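Local coordinates for putative amino acid binding protein (Streptococcus mutans, PDB 4C0R), which binds glutathione, here as its oxidized disulfide, and probably delivers it to the cystine ABC importer TcyBC for uptake into the cell, at residues K79-A87 with Q204-K212; Y104-T112 with M123-H131. All blocks are in the same frame, centred on the assembly; numbering follows the deposited sequence.

Interaction 1: residues K79-A87 with Q204-K212; sequences KYLYSNPTA and QKFVNKRLK
Helix 201-216 lies against the start of strand 81-96 in a solute-binding protein lobe, and two helix amides, those of Gln204 and Asn208, grip the backbone of 82-84. Gln204, with CG anti to its own N (chi1 172°), reaches out, crossing the Leu81 side chain at about a right angle, and gives its NE2 to Tyr82 O at 2.9 Å; the bond is nearly straight but reaches the oxygen from above the carbonyl plane. One turn on, Asn208 OD1 accepts from Asn84 N at 2.8 Å, again above its carbonyl plane. The Asn84 and Asn208 amides also stack, planes 11° apart, with Asn84 ND2 3.5 Å from Asn208 CG. A water accepts a hydrogen bond from Asn208 ND2 and donates one to Tyr82 O, so that carbonyl receives two bonds. Further along the helix the contact turns mostly apolar: Leu211 CD1 lies 3.9 Å from Thr86 CG2, and Leu211 continues onto Val31 of helix 27-36. Ser83 OG donates to Asn84 O, while Ser83 and Phe194 pair through their backbones. This is helix-on-sheet packing of the alpha/beta lobe of a family 3 periplasmic-binding-protein fold, with side-chain amides tying helix to strand.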
loop_
_atom_site.group_PDB
_atom_site.type_symbol
_atom_site.label_atom_id
_atom_site.label_comp_id
_atom_site.label_asym_id
_atom_site.label_seq_id
_atom_site.Cartn_x
_atom_site.Cartn_y
_atom_site.Cartn_z
ATOM N N LYS A 79 -17.232 3.795 -3.094
ATOM C CA LYS A 79 -16.981 5.126 -3.630
ATOM C C LYS A 79 -16.088 5.154 -4.880
ATOM O O LYS A 79 -16.125 6.108 -5.650
ATOM C CB LYS A 79 -16.301 6.018 -2.599
ATOM C CG LYS A 79 -17.135 6.383 -1.409
ATOM C CD LYS A 79 -16.303 7.317 -0.526
ATOM C CE LYS A 79 -16.717 7.323 0.909
ATOM N NZ LYS A 79 -15.666 8.069 1.677
ATOM N N TYR A 80 -15.245 4.131 -5.033
ATOM C CA TYR A 80 -14.218 4.129 -6.087
ATOM C C TYR A 80 -14.264 2.864 -6.887
ATOM O O TYR A 80 -14.617 1.823 -6.353
ATOM C CB TYR A 80 -12.802 4.257 -5.480
ATOM C CG TYR A 80 -12.762 5.402 -4.471
ATOM C CD1 TYR A 80 -12.944 6.726 -4.885
ATOM C CD2 TYR A 80 -12.610 5.167 -3.118
ATOM C CE1 TYR A 80 -12.976 7.755 -3.954
ATOM C CE2 TYR A 80 -12.653 6.216 -2.182
ATOM C CZ TYR A 80 -12.825 7.481 -2.609
ATOM O OH TYR A 80 -12.860 8.500 -1.665
ATOM N N LEU A 81 -13.843 2.929 -8.158
ATOM C CA LEU A 81 -13.622 1.712 -8.940
ATOM C C LEU A 81 -12.235 1.111 -8.593
ATOM O O LEU A 81 -11.282 1.841 -8.258
ATOM C CB LEU A 81 -13.594 2.008 -10.424
ATOM C CG LEU A 81 -14.798 2.779 -10.966
ATOM C CD1 LEU A 81 -14.671 3.059 -12.436
ATOM C CD2 LEU A 81 -16.027 2.029 -10.613
ATOM N N TYR A 82 -12.170 -0.218 -8.624
ATOM C CA TYR A 82 -10.925 -0.980 -8.420
ATOM C C TYR A 82 -10.447 -1.618 -9.742
ATOM O O TYR A 82 -11.234 -2.182 -10.527
ATOM C CB TYR A 82 -11.130 -2.046 -7.382
ATOM C CG TYR A 82 -10.922 -1.560 -5.998
ATOM C CD1 TYR A 82 -11.868 -0.820 -5.319
ATOM C CD2 TYR A 82 -9.740 -1.880 -5.326
ATOM C CE1 TYR A 82 -11.655 -0.359 -4.039
ATOM C CE2 TYR A 82 -9.503 -1.412 -4.050
ATOM C CZ TYR A 82 -10.471 -0.674 -3.402
ATOM O OH TYR A 82 -10.208 -0.257 -2.125
ATOM N N SER A 83 -9.157 -1.583 -9.990
ATOM C CA SER A 83 -8.584 -2.396 -11.040
ATOM C C SER A 83 -8.511 -3.866 -10.600
ATOM O O SER A 83 -8.825 -4.200 -9.462
ATOM C CB SER A 83 -7.167 -1.932 -11.352
ATOM O OG SER A 83 -6.290 -2.236 -10.298
ATOM N N ASN A 84 -8.060 -4.717 -11.512
ATOM C CA ASN A 84 -7.648 -6.038 -11.118
ATOM C C ASN A 84 -6.409 -5.873 -10.239
ATOM O O ASN A 84 -5.717 -4.840 -10.265
ATOM C CB ASN A 84 -7.394 -6.867 -12.353
ATOM C CG ASN A 84 -8.709 -7.184 -13.081
ATOM O OD1 ASN A 84 -9.785 -7.266 -12.451
ATOM N ND2 ASN A 84 -8.628 -7.308 -14.376
ATOM N N PRO A 85 -6.175 -6.858 -9.388
ATOM C CA PRO A 85 -5.091 -6.693 -8.430
ATOM C C PRO A 85 -3.743 -6.676 -9.140
ATOM O O PRO A 85 -3.579 -7.301 -10.204
ATOM C CB PRO A 85 -5.215 -7.942 -7.525
ATOM C CG PRO A 85 -5.899 -8.912 -8.370
ATOM C CD PRO A 85 -6.850 -8.163 -9.270
ATOM N N THR A 86 -2.800 -5.961 -8.541
ATOM C CA THR A 86 -1.452 -5.879 -9.107
ATOM C C THR A 86 -0.360 -6.565 -8.279
ATOM O O THR A 86 0.725 -6.867 -8.787
ATOM C CB THR A 86 -1.063 -4.426 -9.314
ATOM O OG1 THR A 86 -0.961 -3.815 -8.037
ATOM C CG2 THR A 86 -2.054 -3.706 -10.216
ATOM N N ALA A 87 -0.614 -6.879 -7.026
ATOM C CA ALA A 87 0.371 -7.529 -6.183
ATOM C C ALA A 87 -0.336 -8.098 -4.978
ATOM O O ALA A 87 -1.454 -7.692 -4.659
ATOM C CB ALA A 87 1.435 -6.526 -5.712
ATOM N N GLN A 204 -10.680 2.445 -16.337
ATOM C CA GLN A 204 -10.568 1.207 -15.612
ATOM C C GLN A 204 -10.446 0.005 -16.568
ATOM O O GLN A 204 -9.600 -0.874 -16.381
ATOM C CB GLN A 204 -11.806 1.033 -14.685
ATOM C CG GLN A 204 -11.876 -0.351 -14.005
ATOM C CD GLN A 204 -13.249 -0.679 -13.516
ATOM O OE1 GLN A 204 -14.245 -0.384 -14.195
ATOM N NE2 GLN A 204 -13.349 -1.248 -12.316
ATOM N N LYS A 205 -11.301 -0.030 -17.590
ATOM C CA LYS A 205 -11.266 -1.084 -18.583
ATOM C C LYS A 205 -9.959 -1.135 -19.292
ATOM O O LYS A 205 -9.438 -2.237 -19.546
ATOM C CB LYS A 205 -12.405 -0.874 -19.574
ATOM N N PHE A 206 -9.452 0.032 -19.685
ATOM C CA PHE A 206 -8.165 0.074 -20.350
ATOM C C PHE A 206 -7.079 -0.478 -19.461
ATOM O O PHE A 206 -6.264 -1.312 -19.883
ATOM C CB PHE A 206 -7.806 1.470 -20.832
ATOM C CG PHE A 206 -6.414 1.579 -21.330
ATOM C CD1 PHE A 206 -6.090 1.116 -22.574
ATOM C CD2 PHE A 206 -5.428 2.128 -20.542
ATOM C CE1 PHE A 206 -4.786 1.195 -23.040
ATOM C CE2 PHE A 206 -4.128 2.194 -20.988
ATOM C CZ PHE A 206 -3.804 1.743 -22.245
ATOM N N VAL A 207 -7.025 0.026 -18.226
ATOM C CA VAL A 207 -5.988 -0.454 -17.305
ATOM C C VAL A 207 -6.090 -1.990 -17.103
ATOM O O VAL A 207 -5.083 -2.717 -17.108
ATOM C CB VAL A 207 -6.040 0.290 -15.970
ATOM C CG1 VAL A 207 -5.196 -0.373 -14.940
ATOM C CG2 VAL A 207 -5.653 1.736 -16.168
ATOM N N ASN A 208 -7.291 -2.495 -16.929
ATOM C CA ASN A 208 -7.435 -3.923 -16.694
ATOM C C ASN A 208 -6.995 -4.750 -17.922
ATOM O O ASN A 208 -6.365 -5.788 -17.760
ATOM C CB ASN A 208 -8.873 -4.288 -16.295
ATOM C CG ASN A 208 -9.207 -3.898 -14.899
ATOM O OD1 ASN A 208 -8.332 -3.617 -14.089
ATOM N ND2 ASN A 208 -10.507 -3.895 -14.589
ATOM N N LYS A 209 -7.348 -4.298 -19.144
ATOM C CA LYS A 209 -6.934 -4.986 -20.340
ATOM C C LYS A 209 -5.394 -5.053 -20.395
ATOM O O LYS A 209 -4.787 -6.110 -20.712
ATOM C CB LYS A 209 -7.488 -4.287 -21.567
ATOM N N ARG A 210 -4.759 -3.925 -20.078
ATOM C CA ARG A 210 -3.290 -3.883 -20.059
ATOM C C ARG A 210 -2.701 -4.805 -18.976
ATOM O O ARG A 210 -1.676 -5.452 -19.191
ATOM C CB ARG A 210 -2.811 -2.455 -19.893
ATOM C CG ARG A 210 -3.110 -1.564 -21.129
ATOM C CD ARG A 210 -2.189 -1.836 -22.273
ATOM N NE ARG A 210 -0.827 -1.500 -21.970
ATOM C CZ ARG A 210 0.242 -2.039 -22.502
ATOM N NH1 ARG A 210 0.106 -2.949 -23.487
ATOM N NH2 ARG A 210 1.442 -1.691 -22.086
ATOM N N LEU A 211 -3.267 -4.791 -17.768
ATOM C CA LEU A 211 -2.735 -5.617 -16.711
ATOM C C LEU A 211 -2.801 -7.086 -17.103
ATOM O O LEU A 211 -1.872 -7.837 -16.798
ATOM C CB LEU A 211 -3.461 -5.406 -15.387
ATOM C CG LEU A 211 -3.242 -4.063 -14.713
ATOM C CD1 LEU A 211 -4.185 -3.846 -13.503
ATOM C CD2 LEU A 211 -1.844 -3.987 -14.251
ATOM N N LYS A 212 -3.851 -7.480 -17.818
ATOM C CA LYS A 212 -3.986 -8.914 -18.201
ATOM C C LYS A 212 -2.907 -9.204 -19.201
ATOM O O LYS A 212 -2.226 -10.222 -19.119
ATOM C CB LYS A 212 -5.349 -9.195 -18.782
ATOM C CG LYS A 212 -5.465 -10.653 -19.282
HETATM O O HOH W 1 -11.760 -4.477 -11.949
HETATM O O HOH W 2 -6.460 -7.788 -15.475
#

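Interaction 2: residues Y104-T112 with M123-H131; sequences YNDIAGHST and MLQKFNKNH. With CD (cadmium ion), chain F.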
loop_
_atom_site.group_PDB
_atom_site.type_symbol
_atom_site.label_atom_id
_atom_site.label_comp_id
_atom_site.label_asym_id
_atom_site.label_seq_id
_atom_site.Cartn_x
_atom_site.Cartn_y
_atom_site.Cartn_z
ATOM N N TYR A 104 -0.070 -12.087 17.217
ATOM C CA TYR A 104 -0.957 -10.942 17.133
ATOM C C TYR A 104 -1.519 -10.535 18.487
ATOM O O TYR A 104 -1.525 -9.364 18.819
ATOM C CB TYR A 104 -2.104 -11.230 16.144
ATOM C CG TYR A 104 -3.014 -10.053 15.814
ATOM C CD1 TYR A 104 -2.503 -8.838 15.393
ATOM C CD2 TYR A 104 -4.399 -10.184 15.843
ATOM C CE1 TYR A 104 -3.333 -7.795 15.074
ATOM C CE2 TYR A 104 -5.242 -9.140 15.511
ATOM C CZ TYR A 104 -4.712 -7.947 15.119
ATOM O OH TYR A 104 -5.542 -6.901 14.773
ATOM N N ASN A 105 -2.044 -11.485 19.248
ATOM C CA ASN A 105 -2.748 -11.090 20.470
ATOM C C ASN A 105 -1.848 -10.476 21.530
ATOM O O ASN A 105 -2.315 -9.799 22.428
ATOM C CB ASN A 105 -3.507 -12.254 21.070
ATOM C CG ASN A 105 -4.859 -12.504 20.390
ATOM O OD1 ASN A 105 -5.226 -11.909 19.344
ATOM N ND2 ASN A 105 -5.593 -13.434 20.967
ATOM N N ASP A 106 -0.551 -10.685 21.398
ATOM C CA ASP A 106 0.417 -10.155 22.337
ATOM C C ASP A 106 0.526 -8.626 22.230
ATOM O O ASP A 106 1.168 -8.021 23.070
ATOM C CB ASP A 106 1.802 -10.744 22.063
ATOM C CG ASP A 106 1.899 -12.244 22.342
ATOM O OD1 ASP A 106 1.110 -12.756 23.176
ATOM O OD2 ASP A 106 2.769 -12.902 21.764
ATOM N N ILE A 107 -0.086 -8.001 21.206
ATOM C CA ILE A 107 -0.022 -6.557 21.081
ATOM C C ILE A 107 -0.870 -5.909 22.152
ATOM O O ILE A 107 -0.761 -4.697 22.408
ATOM C CB ILE A 107 -0.492 -6.035 19.686
ATOM C CG1 ILE A 107 -1.966 -6.353 19.441
ATOM C CG2 ILE A 107 0.435 -6.608 18.612
ATOM C CD1 ILE A 107 -2.503 -5.893 18.076
ATOM N N ALA A 108 -1.733 -6.703 22.777
ATOM C CA ALA A 108 -2.653 -6.127 23.779
ATOM C C ALA A 108 -1.835 -5.377 24.842
ATOM O O ALA A 108 -0.831 -5.893 25.354
ATOM C CB ALA A 108 -3.504 -7.224 24.421
ATOM N N GLY A 109 -2.273 -4.164 25.149
ATOM C CA GLY A 109 -1.622 -3.329 26.134
ATOM C C GLY A 109 -0.414 -2.520 25.673
ATOM O O GLY A 109 0.150 -1.713 26.417
ATOM N N HIS A 110 0.006 -2.734 24.420
ATOM C CA HIS A 110 1.173 -2.081 23.878
ATOM C C HIS A 110 0.793 -0.852 23.001
ATOM O O HIS A 110 -0.378 -0.635 22.677
ATOM C CB HIS A 110 1.959 -3.098 23.078
ATOM C CG HIS A 110 2.691 -4.116 23.908
ATOM N ND1 HIS A 110 2.195 -5.386 24.129
ATOM C CD2 HIS A 110 3.933 -4.098 24.466
ATOM C CE1 HIS A 110 3.076 -6.092 24.819
ATOM N NE2 HIS A 110 4.144 -5.341 25.024
ATOM N N SER A 111 1.797 -0.072 22.658
ATOM C CA SER A 111 1.564 1.179 21.953
ATOM C C SER A 111 2.079 1.076 20.522
ATOM O O SER A 111 3.089 0.444 20.268
ATOM C CB SER A 111 2.240 2.331 22.699
ATOM O OG SER A 111 1.796 3.605 22.235
ATOM N N THR A 112 1.338 1.724 19.614
ATOM C CA THR A 112 1.675 1.741 18.207
ATOM C C THR A 112 1.257 3.079 17.625
ATOM O O THR A 112 0.451 3.799 18.192
ATOM C CB THR A 112 0.963 0.596 17.457
ATOM O OG1 THR A 112 1.515 0.542 16.146
ATOM C CG2 THR A 112 -0.476 0.824 17.305
ATOM N N MET A 123 -8.642 -2.305 11.770
ATOM C CA MET A 123 -8.169 -3.581 12.258
ATOM C C MET A 123 -7.877 -3.508 13.754
ATOM O O MET A 123 -8.271 -4.400 14.531
ATOM C CB MET A 123 -6.864 -3.976 11.511
ATOM C CG MET A 123 -6.419 -5.341 11.906
ATOM S SD MET A 123 -4.893 -5.655 11.018
ATOM C CE MET A 123 -5.662 -5.803 9.434
ATOM N N LEU A 124 -7.157 -2.470 14.173
ATOM C CA LEU A 124 -6.746 -2.337 15.558
ATOM C C LEU A 124 -7.941 -1.898 16.397
ATOM O O LEU A 124 -8.052 -2.247 17.585
ATOM C CB LEU A 124 -5.571 -1.401 15.683
ATOM C CG LEU A 124 -4.248 -2.040 15.193
ATOM C CD1 LEU A 124 -3.164 -1.012 15.081
ATOM C CD2 LEU A 124 -3.862 -3.133 16.135
ATOM N N GLN A 125 -8.839 -1.141 15.788
ATOM C CA GLN A 125 -10.052 -0.739 16.543
ATOM C C GLN A 125 -10.895 -1.949 16.846
ATOM O O GLN A 125 -11.506 -2.035 17.944
ATOM C CB GLN A 125 -10.863 0.311 15.795
ATOM C CG GLN A 125 -10.180 1.632 15.743
ATOM C CD GLN A 125 -10.802 2.629 14.791
ATOM O OE1 GLN A 125 -11.396 2.266 13.759
ATOM N NE2 GLN A 125 -10.631 3.889 15.117
ATOM N N LYS A 126 -11.002 -2.872 15.895
ATOM C CA LYS A 126 -11.692 -4.149 16.136
ATOM C C LYS A 126 -11.011 -4.962 17.205
ATOM O O LYS A 126 -11.652 -5.591 18.039
ATOM C CB LYS A 126 -11.857 -4.953 14.860
ATOM C CG LYS A 126 -12.398 -6.337 15.085
ATOM N N PHE A 127 -9.688 -4.984 17.177
ATOM C CA PHE A 127 -8.955 -5.718 18.182
ATOM C C PHE A 127 -9.280 -5.136 19.557
ATOM O O PHE A 127 -9.426 -5.860 20.553
ATOM C CB PHE A 127 -7.448 -5.592 17.931
ATOM C CG PHE A 127 -6.604 -6.281 18.960
ATOM C CD1 PHE A 127 -6.247 -5.647 20.132
ATOM C CD2 PHE A 127 -6.186 -7.606 18.754
ATOM C CE1 PHE A 127 -5.462 -6.325 21.087
ATOM C CE2 PHE A 127 -5.430 -8.262 19.681
ATOM C CZ PHE A 127 -5.067 -7.614 20.858
ATOM N N ASN A 128 -9.391 -3.821 19.645
ATOM C CA ASN A 128 -9.626 -3.228 20.933
ATOM C C ASN A 128 -11.041 -3.524 21.437
ATOM O O ASN A 128 -11.243 -3.697 22.645
ATOM C CB ASN A 128 -9.336 -1.739 20.897
ATOM C CG ASN A 128 -7.855 -1.450 20.949
ATOM O OD1 ASN A 128 -7.064 -2.340 21.281
ATOM N ND2 ASN A 128 -7.482 -0.195 20.715
ATOM N N LYS A 129 -12.015 -3.617 20.538
ATOM C CA LYS A 129 -13.360 -4.027 20.963
ATOM C C LYS A 129 -13.328 -5.426 21.586
ATOM O O LYS A 129 -14.101 -5.706 22.507
ATOM C CB LYS A 129 -14.365 -3.947 19.794
ATOM N N ASN A 130 -12.419 -6.284 21.126
ATOM C CA ASN A 130 -12.254 -7.664 21.640
ATOM C C ASN A 130 -11.368 -7.788 22.841
ATOM O O ASN A 130 -11.323 -8.865 23.461
ATOM C CB ASN A 130 -11.609 -8.601 20.600
ATOM C CG ASN A 130 -12.532 -9.004 19.559
ATOM O OD1 ASN A 130 -13.332 -8.191 19.137
ATOM N ND2 ASN A 130 -12.468 -10.276 19.111
ATOM N N HIS A 131 -10.610 -6.741 23.143
ATOM C CA HIS A 131 -9.664 -6.758 24.246
ATOM C C HIS A 131 -9.805 -5.473 25.015
ATOM O O HIS A 131 -8.827 -4.773 25.235
ATOM C CB HIS A 131 -8.238 -6.891 23.726
ATOM C CG HIS A 131 -7.988 -8.167 22.994
ATOM N ND1 HIS A 131 -8.342 -8.358 21.674
ATOM C CD2 HIS A 131 -7.425 -9.326 23.407
ATOM C CE1 HIS A 131 -8.003 -9.580 21.304
ATOM N NE2 HIS A 131 -7.437 -10.185 22.335
HETATM CD CD CD F . 6.115 -5.741 25.783
HETATM O O HOH W 3 -8.108 -7.232 14.605
HETATM O O HOH W 4 6.204 -5.689 28.124
#
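Phe127 of helix 120-130 pushes its ring into the 104-108 turn, and the tight part of this contact is built round it. With CG anti to the backbone N (chi1 178°), the ring points at the turn, where Ile107 CG1 lies over one face, a CH-pi contact 3.9 Å from the centroid. The opposite face is covered by His131, just beyond the end of the helix, whose ND1 donates to Phe127 O at 2.9 Å; that bond holds the imidazole over the ring. Ala108 CB closes in at the ring edge, 3.9 Å from Phe127 CZ, and Asn105 OD1 also lies at the edge, near CE2. Tyr104 adds a further wall: the edge of Phe127 is turned to the Tyr104 face in a T-shaped pair, planes at 72° and centroids 5.3 Å apart. Beside this cluster, Ile107 CD1 meets Leu124 CD2 at 3.6 Å, and Leu124 CD1 and Thr112 CG2 come tip to tip at 3.9 Å. Leu138 of strand 137-140 lies against both Leu124 and Thr112. At the margin Met123 CG still touches Tyr104 OH closely, at 3.4 Å.

No direct hydrogen bond joins the segments anywhere. Toward solvent the fit is looser: the amide of Asn105, an exposed residue, comes near the His131 ring with its plane at 72° to it, Asn105 CG and His131 NE2 being 4.0 Å apart. At the other end, water joins Tyr104 OH to Met123 O. On the 107-110 type II turn, His110 looks away from the helix and binds cadmium through NE2, a site it shares with Asp100. The packing as a whole is that of a beta-alpha-beta unit, strand 111-114, helix 120-130 and strand 137-140, with the 3-10 turn leading into its first strand folded back over the helix.

How the interactions relate
The two contacts sit on opposite sides of the chain's centre, with their own centres 33 Å apart and their nearest atoms about 14 Å apart, so they do not touch. Along the chain, 79-87 comes first, 104-112 and 123-131 follow, and 204-212 closes the order; both segments of interaction 2 therefore fall between those of interaction 1. Strand 81-96 relates them: it begins in interaction 1, and Leu93 and Leu91, later in it, touch Ile107 and Met123 of interaction 2. This fits the two-lobed plan of family 3 solute-binding proteins, in which the chain crosses to the second lobe and returns, with glutathione disulfide bound between the lobes.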